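Local coordinates for putative acyl-CoA dehydrogenase (Burkholderia xenovorans, PDB 5JSC), which is a putative flavoprotein of the acyl-CoA dehydrogenase family that binds flavin-adenine dinucleotide and assembles from four chains, at residues 59-64 with 106-111; 146-151 with 173-178; 189-194 with 203-208. One frame throughout, in Å; residues are numbered along the deposited sequence.

Contact 1: residues 59-64 with 106-111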
loop_
_atom_site.group_PDB
_atom_site.type_symbol
_atom_site.label_atom_id
_atom_site.label_comp_id
_atom_site.label_asym_id
_atom_site.label_seq_id
_atom_site.Cartn_x
_atom_site.Cartn_y
_atom_site.Cartn_z
ATOM N N ARG C 59 23.939 8.892 -32.646
ATOM C CA ARG C 59 23.481 10.176 -33.159
ATOM C C ARG C 59 23.135 11.125 -32.022
ATOM O O ARG C 59 23.494 12.309 -32.058
ATOM C CB ARG C 59 22.281 9.951 -34.080
ATOM C CG ARG C 59 21.680 11.195 -34.679
ATOM C CD ARG C 59 20.684 10.833 -35.789
ATOM N NE ARG C 59 19.509 10.111 -35.296
ATOM C CZ ARG C 59 19.276 8.811 -35.482
ATOM N NH1 ARG C 59 20.136 8.058 -36.159
ATOM N NH2 ARG C 59 18.173 8.258 -34.993
ATOM N N LEU C 60 22.459 10.615 -30.989
ATOM C CA LEU C 60 22.065 11.455 -29.863
ATOM C C LEU C 60 23.277 11.987 -29.111
ATOM O O LEU C 60 23.299 13.161 -28.717
ATOM C CB LEU C 60 21.144 10.672 -28.924
ATOM C CG LEU C 60 19.713 10.499 -29.433
ATOM C CD1 LEU C 60 19.004 9.423 -28.628
ATOM C CD2 LEU C 60 18.952 11.825 -29.354
ATOM N N VAL C 61 24.298 11.147 -28.909
ATOM C CA VAL C 61 25.508 11.611 -28.224
ATOM C C VAL C 61 26.162 12.736 -29.017
ATOM O O VAL C 61 26.558 13.765 -28.452
ATOM C CB VAL C 61 26.486 10.443 -27.981
ATOM C CG1 VAL C 61 27.843 10.970 -27.500
ATOM C CG2 VAL C 61 25.912 9.463 -26.956
ATOM N N ARG C 62 26.280 12.560 -30.339
ATOM C CA ARG C 62 26.870 13.609 -31.164
ATOM C C ARG C 62 26.054 14.896 -31.099
ATOM O O ARG C 62 26.625 15.992 -30.983
ATOM C CB ARG C 62 27.005 13.127 -32.609
ATOM C CG ARG C 62 27.918 11.925 -32.776
ATOM C CD ARG C 62 28.193 11.626 -34.247
ATOM N NE ARG C 62 26.978 11.290 -34.990
ATOM C CZ ARG C 62 26.649 10.061 -35.374
ATOM N NH1 ARG C 62 27.446 9.040 -35.090
ATOM N NH2 ARG C 62 25.525 9.850 -36.048
ATOM N N GLU C 63 24.723 14.789 -31.180
ATOM C CA GLU C 63 23.869 15.974 -31.201
ATOM C C GLU C 63 23.864 16.678 -29.852
ATOM O O GLU C 63 23.957 17.911 -29.783
ATOM C CB GLU C 63 22.444 15.589 -31.592
ATOM C CG GLU C 63 22.282 15.092 -33.012
ATOM C CD GLU C 63 20.864 14.646 -33.302
ATOM O OE1 GLU C 63 20.057 14.559 -32.348
ATOM O OE2 GLU C 63 20.556 14.379 -34.481
ATOM N N LEU C 64 23.703 15.915 -28.771
ATOM C CA LEU C 64 23.752 16.513 -27.443
ATOM C C LEU C 64 25.110 17.149 -27.195
ATOM O O LEU C 64 25.202 18.226 -26.592
ATOM C CB LEU C 64 23.452 15.455 -26.381
ATOM C CG LEU C 64 22.002 14.971 -26.299
ATOM C CD1 LEU C 64 21.933 13.685 -25.499
ATOM C CD2 LEU C 64 21.106 16.033 -25.682
ATOM N N ASP C 106 17.552 10.464 -22.844
ATOM C CA ASP C 106 17.987 10.450 -21.451
ATOM C C ASP C 106 19.152 9.490 -21.248
ATOM O O ASP C 106 20.158 9.838 -20.612
ATOM C CB ASP C 106 16.831 10.060 -20.535
ATOM C CG ASP C 106 17.311 9.748 -19.133
ATOM O OD1 ASP C 106 17.755 10.696 -18.458
ATOM O OD2 ASP C 106 17.274 8.563 -18.715
ATOM N N PHE C 107 19.023 8.267 -21.782
ATOM C CA PHE C 107 20.068 7.255 -21.655
ATOM C C PHE C 107 21.394 7.755 -22.216
ATOM O O PHE C 107 22.451 7.579 -21.598
ATOM C CB PHE C 107 19.606 5.987 -22.385
ATOM C CG PHE C 107 20.541 4.820 -22.272
ATOM C CD1 PHE C 107 21.539 4.623 -23.211
ATOM C CD2 PHE C 107 20.381 3.885 -21.258
ATOM C CE1 PHE C 107 22.389 3.536 -23.122
ATOM C CE2 PHE C 107 21.229 2.784 -21.168
ATOM C CZ PHE C 107 22.230 2.619 -22.108
ATOM N N ALA C 108 21.353 8.393 -23.386
ATOM C CA ALA C 108 22.573 8.869 -24.022
ATOM C C ALA C 108 23.281 9.897 -23.149
ATOM O O ALA C 108 24.496 9.819 -22.938
ATOM C CB ALA C 108 22.244 9.455 -25.392
ATOM N N LEU C 109 22.540 10.882 -22.636
ATOM C CA LEU C 109 23.185 11.884 -21.793
ATOM C C LEU C 109 23.666 11.267 -20.487
ATOM O O LEU C 109 24.784 11.544 -20.031
ATOM C CB LEU C 109 22.236 13.046 -21.521
ATOM C CG LEU C 109 22.888 14.193 -20.727
ATOM C CD1 LEU C 109 22.567 15.582 -21.312
ATOM C CD2 LEU C 109 22.468 14.148 -19.268
ATOM N N ALA C 110 22.836 10.418 -19.881
ATOM C CA ALA C 110 23.176 9.806 -18.601
ATOM C C ALA C 110 24.509 9.078 -18.669
ATOM O O ALA C 110 25.340 9.193 -17.757
ATOM C CB ALA C 110 22.070 8.837 -18.184
ATOM N N MET C 111 24.723 8.299 -19.730
ATOM C CA MET C 111 25.925 7.479 -19.779
ATOM C C MET C 111 27.180 8.288 -20.058
ATOM O O MET C 111 28.270 7.856 -19.673
ATOM C CB MET C 111 25.780 6.373 -20.822
ATOM C CG MET C 111 24.778 5.307 -20.407
ATOM S SD MET C 111 25.042 4.685 -18.731
ATOM C CE MET C 111 26.789 4.241 -18.786
#
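Ala108 and Leu64 give up the most surface here, and the methyl of Ala108 meets Leu60, Val61 and Leu64 of helix 53-66. Ala108 CB faces the other helix and sits 3.9 Å from CB of Leu60, the nearest approach between the segments. CG2 of Val61 comes to 4.0 Å from that same Ala108 CB: with CG1 anti to the backbone N (chi1 170°), CG2 is left anti to the carbonyl carbon and faces the methyl. Leu64, one turn on from Leu60, reaches further along the partner helix: its CD1 rests 4.0 Å from CB of Leu109 and 4.2 Å from CB of Ala108, and the Leu64 and Leu109 side chains cross at about a right angle. This is helix-on-helix packing inside the all-helical N-terminal domain of the acyl-CoA dehydrogenase fold, with the two segment axes 9.0 Å apart at closest approach and crossing at -66°. No hydrogen bond links the segments; the interface is entirely apolar and buried. Trp40 of helix 28-44 covers Leu64, while Leu109 also leans on Arg95 and Leu98 of helix 88-101.

Contact 2: residues 146-151 with 173-178. With FAD (flavin-adenine dinucleotide), chain M.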
loop_
_atom_site.group_PDB
_atom_site.type_symbol
_atom_site.label_atom_id
_atom_site.label_comp_id
_atom_site.label_asym_id
_atom_site.label_seq_id
_atom_site.Cartn_x
_atom_site.Cartn_y
_atom_site.Cartn_z
ATOM N N LEU C 146 30.852 -2.273 -14.103
ATOM C CA LEU C 146 30.935 -2.697 -12.713
ATOM C C LEU C 146 30.298 -4.058 -12.490
ATOM O O LEU C 146 30.937 -4.956 -11.919
ATOM C CB LEU C 146 30.258 -1.645 -11.817
ATOM C CG LEU C 146 30.313 -1.884 -10.306
ATOM C CD1 LEU C 146 31.765 -1.928 -9.844
ATOM C CD2 LEU C 146 29.521 -0.803 -9.551
ATOM N N SER C 147 29.065 -4.238 -12.950
ATOM C CA SER C 147 28.293 -5.454 -12.705
ATOM C C SER C 147 28.843 -6.655 -13.473
ATOM O O SER C 147 29.396 -6.529 -14.571
ATOM C CB SER C 147 26.837 -5.225 -13.112
ATOM O OG SER C 147 26.284 -4.142 -12.389
ATOM N N GLU C 148 28.634 -7.835 -12.903
ATOM C CA GLU C 148 29.076 -9.110 -13.446
ATOM C C GLU C 148 27.904 -10.077 -13.451
ATOM O O GLU C 148 26.944 -9.897 -12.695
ATOM C CB GLU C 148 30.228 -9.682 -12.606
ATOM C CG GLU C 148 31.400 -8.722 -12.525
ATOM C CD GLU C 148 32.576 -9.264 -11.763
ATOM O OE1 GLU C 148 32.423 -10.285 -11.055
ATOM O OE2 GLU C 148 33.659 -8.657 -11.871
ATOM N N PRO C 149 27.957 -11.124 -14.286
ATOM C CA PRO C 149 26.860 -12.104 -14.293
ATOM C C PRO C 149 26.525 -12.649 -12.919
ATOM O O PRO C 149 25.344 -12.860 -12.607
ATOM C CB PRO C 149 27.383 -13.197 -15.235
ATOM C CG PRO C 149 28.257 -12.431 -16.210
ATOM C CD PRO C 149 28.951 -11.391 -15.344
ATOM N N GLU C 150 27.526 -12.875 -12.078
ATOM C CA GLU C 150 27.286 -13.460 -10.770
ATOM C C GLU C 150 27.265 -12.446 -9.643
ATOM O O GLU C 150 27.040 -12.842 -8.497
ATOM C CB GLU C 150 28.337 -14.535 -10.478
ATOM C CG GLU C 150 28.354 -15.629 -11.528
ATOM C CD GLU C 150 26.960 -16.135 -11.858
ATOM O OE1 GLU C 150 26.304 -16.697 -10.955
ATOM O OE2 GLU C 150 26.516 -15.962 -13.016
ATOM N N ALA C 151 27.464 -11.154 -9.934
ATOM C CA ALA C 151 27.522 -10.152 -8.868
ATOM C C ALA C 151 27.191 -8.778 -9.435
ATOM O O ALA C 151 28.007 -8.195 -10.152
ATOM C CB ALA C 151 28.899 -10.144 -8.213
ATOM N N GLY C 173 37.791 -12.303 -17.196
ATOM C CA GLY C 173 36.468 -12.513 -16.644
ATOM C C GLY C 173 35.444 -11.712 -17.418
ATOM O O GLY C 173 35.706 -11.254 -18.531
ATOM N N ASP C 174 34.273 -11.522 -16.815
ATOM C CA ASP C 174 33.136 -10.948 -17.524
ATOM C C ASP C 174 32.520 -9.797 -16.748
ATOM O O ASP C 174 32.464 -9.821 -15.516
ATOM C CB ASP C 174 32.049 -12.006 -17.794
ATOM C CG ASP C 174 32.380 -12.901 -18.987
ATOM O OD1 ASP C 174 33.545 -13.290 -19.143
ATOM O OD2 ASP C 174 31.470 -13.212 -19.775
ATOM N N LYS C 175 32.052 -8.790 -17.483
ATOM C CA LYS C 175 31.128 -7.781 -16.983
ATOM C C LYS C 175 29.854 -7.911 -17.798
ATOM O O LYS C 175 29.899 -8.343 -18.950
ATOM C CB LYS C 175 31.693 -6.353 -17.126
ATOM C CG LYS C 175 32.946 -6.084 -16.302
ATOM C CD LYS C 175 32.669 -6.259 -14.817
ATOM C CE LYS C 175 33.786 -5.656 -13.996
ATOM N NZ LYS C 175 33.615 -5.898 -12.524
ATOM N N THR C 176 28.710 -7.554 -17.222
ATOM C CA THR C 176 27.501 -7.653 -18.025
ATOM C C THR C 176 26.487 -6.588 -17.612
ATOM O O THR C 176 26.677 -5.847 -16.640
ATOM C CB THR C 176 26.909 -9.075 -17.968
ATOM O OG1 THR C 176 26.023 -9.243 -19.077
ATOM C CG2 THR C 176 26.154 -9.332 -16.649
ATOM N N TRP C 177 25.410 -6.511 -18.402
ATOM C CA TRP C 177 24.425 -5.422 -18.345
ATOM C C TRP C 177 25.078 -4.071 -18.598
ATOM O O TRP C 177 24.655 -3.060 -18.036
ATOM C CB TRP C 177 23.661 -5.363 -17.010
ATOM C CG TRP C 177 23.233 -6.693 -16.449
ATOM C CD1 TRP C 177 23.669 -7.269 -15.285
ATOM C CD2 TRP C 177 22.294 -7.605 -17.022
ATOM N NE1 TRP C 177 23.058 -8.497 -15.105
ATOM C CE2 TRP C 177 22.217 -8.724 -16.163
ATOM C CE3 TRP C 177 21.516 -7.593 -18.186
ATOM C CZ2 TRP C 177 21.398 -9.818 -16.435
ATOM C CZ3 TRP C 177 20.695 -8.675 -18.450
ATOM C CH2 TRP C 177 20.645 -9.775 -17.582
ATOM N N ILE C 178 26.114 -4.032 -19.431
ATOM C CA ILE C 178 26.919 -2.818 -19.553
ATOM C C ILE C 178 26.256 -1.885 -20.561
ATOM O O ILE C 178 26.196 -2.187 -21.757
ATOM C CB ILE C 178 28.366 -3.136 -19.950
ATOM C CG1 ILE C 178 29.009 -4.045 -18.897
ATOM C CG2 ILE C 178 29.162 -1.836 -20.110
ATOM C CD1 ILE C 178 28.791 -3.569 -17.468
HETATM P PA FAD M . 21.256 -9.280 -7.878
HETATM O O1A FAD M . 22.486 -8.665 -7.324
HETATM O O2A FAD M . 21.247 -10.802 -8.041
HETATM O O5B FAD M . 20.033 -8.825 -6.972
HETATM C C5B FAD M . 18.723 -9.371 -7.222
HETATM C C4B FAD M . 17.780 -8.617 -6.322
HETATM O O4B FAD M . 18.113 -8.906 -4.952
HETATM C C3B FAD M . 17.887 -7.100 -6.390
HETATM O O3B FAD M . 17.223 -6.539 -7.526
HETATM C C2B FAD M . 17.272 -6.682 -5.053
HETATM O O2B FAD M . 15.849 -6.649 -5.157
HETATM C C1B FAD M . 17.693 -7.837 -4.127
HETATM N N9A FAD M . 18.779 -7.536 -3.202
HETATM C C8A FAD M . 20.050 -7.128 -3.516
HETATM N N7A FAD M . 20.847 -7.019 -2.482
HETATM C C5A FAD M . 20.044 -7.378 -1.407
HETATM C C6A FAD M . 20.299 -7.483 -0.028
HETATM N N6A FAD M . 21.480 -7.201 0.535
HETATM N N1A FAD M . 19.284 -7.879 0.773
HETATM C C2A FAD M . 18.092 -8.138 0.218
HETATM N N3A FAD M . 17.736 -8.074 -1.070
HETATM C C4A FAD M . 18.766 -7.691 -1.836
HETATM N N1 FAD M . 25.679 -2.343 -14.504
HETATM C C2 FAD M . 26.880 -1.759 -14.809
HETATM O O2 FAD M . 27.933 -2.082 -14.233
HETATM N N3 FAD M . 26.936 -0.799 -15.784
HETATM C C4 FAD M . 25.865 -0.335 -16.523
HETATM O O4 FAD M . 26.041 0.466 -17.437
HETATM C C4X FAD M . 24.605 -0.926 -16.181
HETATM N N5 FAD M . 23.557 -0.587 -16.880
HETATM C C5X FAD M . 22.386 -1.302 -16.688
HETATM C C6 FAD M . 21.307 -1.059 -17.535
HETATM C C7 FAD M . 20.146 -1.818 -17.455
HETATM C C7M FAD M . 19.020 -1.552 -18.422
HETATM C C8 FAD M . 20.050 -2.835 -16.485
HETATM C C8M FAD M . 18.809 -3.686 -16.367
HETATM C C9 FAD M . 21.118 -3.066 -15.625
HETATM C C9A FAD M . 22.287 -2.316 -15.723
HETATM N N10 FAD M . 23.423 -2.594 -14.933
HETATM C C10 FAD M . 24.608 -1.937 -15.161
HETATM C "C1'" FAD M . 23.370 -3.704 -13.973
HETATM C "C2'" FAD M . 22.645 -3.349 -12.678
HETATM O "O2'" FAD M . 23.414 -2.434 -11.899
HETATM C "C3'" FAD M . 22.404 -4.626 -11.873
HETATM O "O3'" FAD M . 21.448 -5.372 -12.612
HETATM C "C4'" FAD M . 21.886 -4.378 -10.457
HETATM O "O4'" FAD M . 22.944 -3.843 -9.659
HETATM C "C5'" FAD M . 21.343 -5.643 -9.825
HETATM O "O5'" FAD M . 22.388 -6.638 -9.858
HETATM P P FAD M . 21.957 -8.111 -10.389
HETATM O O1P FAD M . 21.241 -8.023 -11.693
HETATM O O2P FAD M . 23.166 -8.996 -10.381
HETATM O O3P FAD M . 20.924 -8.636 -9.294
HETATM O O HOH W 1 24.178 -9.824 -12.751
#
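Lys175 starts out pointing away from residues 146-151, but its chain bends back at chi2 (-61°), and the extended remainder carries NZ across to them. Glu148 meets it with CG anti to its carbonyl carbon and an extended chain beyond. The resulting salt bridge, NZ of Lys175 to OE2 of Glu148, is 2.8 Å long and reaches the carboxylate on its anti side, 23° out of its plane. NZ also donates to O of Leu146 at 2.9 Å, from above the carbonyl plane, and to the backbone O of Phe190, so three acceptors grip one buried ammonium. The carboxylate is pinned in turn by backbone N-H groups: Thr159 on OE1, Leu160 on OE2.

Between the backbones, Thr176 N donates to Ser147 O (2.9 Å), again from above the carbonyl plane. The methyl CG2 of Thr176 packs 3.7 Å from CD of Pro149, second residue of the type I turn Glu148-Ala151. Toward the flavin, the N-H groups of Leu146 and Ser147 converge on FAD O2; the bond from Ser147 N to FAD O2, 2.8 Å, is nearly straight at 172°. Ser147 OG donates to FAD N1 at 2.8 Å. In the plane of the Trp177 ring, a water accepts from NE1 and lies within hydrogen-bonding distance of Glu148 O and FAD O2P. Arg287 of the second subunit binds both Pro149 O and the FAD. Together the segments form part of the FAD pocket in the middle beta domain of the acyl-CoA dehydrogenase fold, holding the pyrimidine end of the flavin.

Contact 3: residues 189-194 with 203-208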
loop_
_atom_site.group_PDB
_atom_site.type_symbol
_atom_site.label_atom_id
_atom_site.label_comp_id
_atom_site.label_asym_id
_atom_site.label_seq_id
_atom_site.Cartn_x
_atom_site.Cartn_y
_atom_site.Cartn_z
ATOM N N VAL C 189 36.462 0.185 -16.048
ATOM C CA VAL C 189 36.309 -1.206 -15.621
ATOM C C VAL C 189 36.841 -1.342 -14.203
ATOM O O VAL C 189 37.967 -0.913 -13.913
ATOM C CB VAL C 189 37.051 -2.172 -16.562
ATOM C CG1 VAL C 189 36.871 -3.627 -16.103
ATOM C CG2 VAL C 189 36.581 -2.003 -18.003
ATOM N N PHE C 190 36.058 -1.977 -13.333
ATOM C CA PHE C 190 36.487 -2.261 -11.969
ATOM C C PHE C 190 36.841 -3.734 -11.879
ATOM O O PHE C 190 36.080 -4.588 -12.345
ATOM C CB PHE C 190 35.399 -1.876 -10.962
ATOM C CG PHE C 190 35.056 -0.417 -11.020
ATOM C CD1 PHE C 190 34.145 0.054 -11.958
ATOM C CD2 PHE C 190 35.695 0.489 -10.187
ATOM C CE1 PHE C 190 33.852 1.407 -12.050
ATOM C CE2 PHE C 190 35.403 1.844 -10.268
ATOM C CZ PHE C 190 34.481 2.305 -11.205
ATOM N N ALA C 191 38.012 -4.028 -11.318
ATOM C CA ALA C 191 38.532 -5.389 -11.327
ATOM C C ALA C 191 39.253 -5.664 -10.020
ATOM O O ALA C 191 39.745 -4.749 -9.357
ATOM C CB ALA C 191 39.494 -5.617 -12.511
ATOM N N ARG C 192 39.329 -6.947 -9.661
ATOM C CA ARG C 192 39.988 -7.339 -8.418
ATOM C C ARG C 192 41.494 -7.433 -8.635
ATOM O O ARG C 192 41.973 -8.312 -9.358
ATOM C CB ARG C 192 39.441 -8.667 -7.900
ATOM C CG ARG C 192 40.112 -9.102 -6.597
ATOM C CD ARG C 192 39.347 -10.244 -5.907
ATOM N NE ARG C 192 37.940 -9.876 -5.795
ATOM C CZ ARG C 192 37.451 -9.027 -4.890
ATOM N NH1 ARG C 192 38.242 -8.474 -3.979
ATOM N NH2 ARG C 192 36.162 -8.718 -4.912
ATOM N N THR C 193 42.241 -6.549 -7.983
ATOM C CA THR C 193 43.696 -6.611 -7.998
ATOM C C THR C 193 44.278 -7.278 -6.758
ATOM O O THR C 193 45.455 -7.655 -6.775
ATOM C CB THR C 193 44.285 -5.199 -8.157
ATOM O OG1 THR C 193 43.597 -4.293 -7.286
ATOM C CG2 THR C 193 44.138 -4.721 -9.589
ATOM N N GLY C 194 43.499 -7.426 -5.688
ATOM C CA GLY C 194 43.861 -8.320 -4.602
ATOM C C GLY C 194 44.655 -7.732 -3.458
ATOM O O GLY C 194 45.265 -8.495 -2.700
ATOM N N SER C 203 40.490 -2.371 -8.062
ATOM C CA SER C 203 41.074 -1.208 -8.717
ATOM C C SER C 203 40.228 -0.845 -9.929
ATOM O O SER C 203 39.501 -1.678 -10.473
ATOM C CB SER C 203 42.528 -1.462 -9.153
ATOM O OG SER C 203 43.349 -1.754 -8.030
ATOM N N ALA C 204 40.332 0.416 -10.350
ATOM C CA ALA C 204 39.590 0.942 -11.488
ATOM C C ALA C 204 40.543 1.224 -12.644
ATOM O O ALA C 204 41.657 1.708 -12.429
ATOM C CB ALA C 204 38.855 2.228 -11.104
ATOM N N PHE C 205 40.098 0.941 -13.875
ATOM C CA PHE C 205 40.912 1.137 -15.076
ATOM C C PHE C 205 40.092 1.793 -16.174
ATOM O O PHE C 205 38.915 1.475 -16.334
ATOM C CB PHE C 205 41.451 -0.196 -15.638
ATOM C CG PHE C 205 42.324 -0.957 -14.688
ATOM C CD1 PHE C 205 41.774 -1.891 -13.808
ATOM C CD2 PHE C 205 43.699 -0.751 -14.679
ATOM C CE1 PHE C 205 42.580 -2.596 -12.943
ATOM C CE2 PHE C 205 44.509 -1.461 -13.808
ATOM C CZ PHE C 205 43.953 -2.381 -12.940
ATOM N N VAL C 206 40.710 2.670 -16.965
ATOM C CA VAL C 206 40.115 3.073 -18.237
ATOM C C VAL C 206 40.596 2.104 -19.305
ATOM O O VAL C 206 41.806 1.961 -19.530
ATOM C CB VAL C 206 40.471 4.515 -18.618
ATOM C CG1 VAL C 206 39.744 4.881 -19.914
ATOM C CG2 VAL C 206 40.099 5.466 -17.494
ATOM N N VAL C 207 39.653 1.432 -19.960
ATOM C CA VAL C 207 39.966 0.400 -20.942
ATOM C C VAL C 207 39.397 0.834 -22.287
ATOM O O VAL C 207 38.173 0.872 -22.470
ATOM C CB VAL C 207 39.426 -0.974 -20.522
ATOM C CG1 VAL C 207 39.846 -2.028 -21.536
ATOM C CG2 VAL C 207 39.941 -1.332 -19.129
ATOM N N ASP C 208 40.279 1.161 -23.233
ATOM C CA ASP C 208 39.823 1.546 -24.561
ATOM C C ASP C 208 39.127 0.370 -25.232
ATOM O O ASP C 208 39.509 -0.787 -25.041
ATOM C CB ASP C 208 40.998 2.023 -25.416
ATOM C CG ASP C 208 41.600 3.328 -24.910
ATOM O OD1 ASP C 208 40.895 4.081 -24.214
ATOM O OD2 ASP C 208 42.780 3.599 -25.210
#
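Phe190 and Ala204 face each other as the non-hydrogen-bonded pair of an antiparallel hairpin, their CA atoms 4.5 Å apart. From CB outward, the Phe190 side chain first passes O of Ser203, then CG, set anti to the carbonyl carbon (chi1 -60°), sends one side of the ring over the neighbouring strand. CD2 comes to 3.7 Å from CB of Ala204, and CE2, one bond further out, to 3.6 Å from the same methyl, which approaches the ring obliquely. Other parts of this side chain meet Phe144, Leu146, Met158 and Ala254 of helix 250-286.

The pairs that flank Phe190 and Ala204 carry the backbone bonds. Val189 and Phe205 exchange two, and the one from Val189 N to Phe205 O is 2.8 Å long with an N-H...O angle of 169°. Ala191 and Ser203 form the second reciprocal pair, Ser203 N to Ala191 O measuring 2.8 Å. On the sheet face that bears Val189, Ala191, Ser203 and Phe205, CG2 of Val189 presses to 3.6 Å against CG2 of Val207. The Phe205 ring has Ala191 CB oblique to it and Thr193 CG2 at its edge, 4.1 Å from CZ.

Where the strand 186-192 ends, Ser203 OG donates to Thr193 OG1 at 2.7 Å. Thr193 OG1 is also bonded to Glu195 and Ser203 OG to Gly248 N, tying the hydroxyl pair to the chain beyond both strands. Four backbone bonds therefore set the hairpin's register in the middle domain, apolar side chains pack its two faces, and Ser203 OG and Thr193 OG1 are satisfied by one shared bond together with Gly248 N and Glu195 OE2.

How the contacts relate
All three contacts are largely buried, but they hold different elements with different chemistry. Contact 1 is purely apolar helix packing in the N-terminal domain, about 23 Å from contact 2 between centres, and touches neither of the others. Contacts 2 and 3 share the middle domain, their centres about 13 Å apart, and meet through Lys175 and Leu146 on one side and Phe190 on the other. Contact 2 mixes a salt bridge, backbone bonds and flavin binding at the subunit interface, whereas contact 3 relies on regular strand pairing within one chain. Thus the salt bridge stands behind the backbone that holds the flavin, and regular pairing lies next to it.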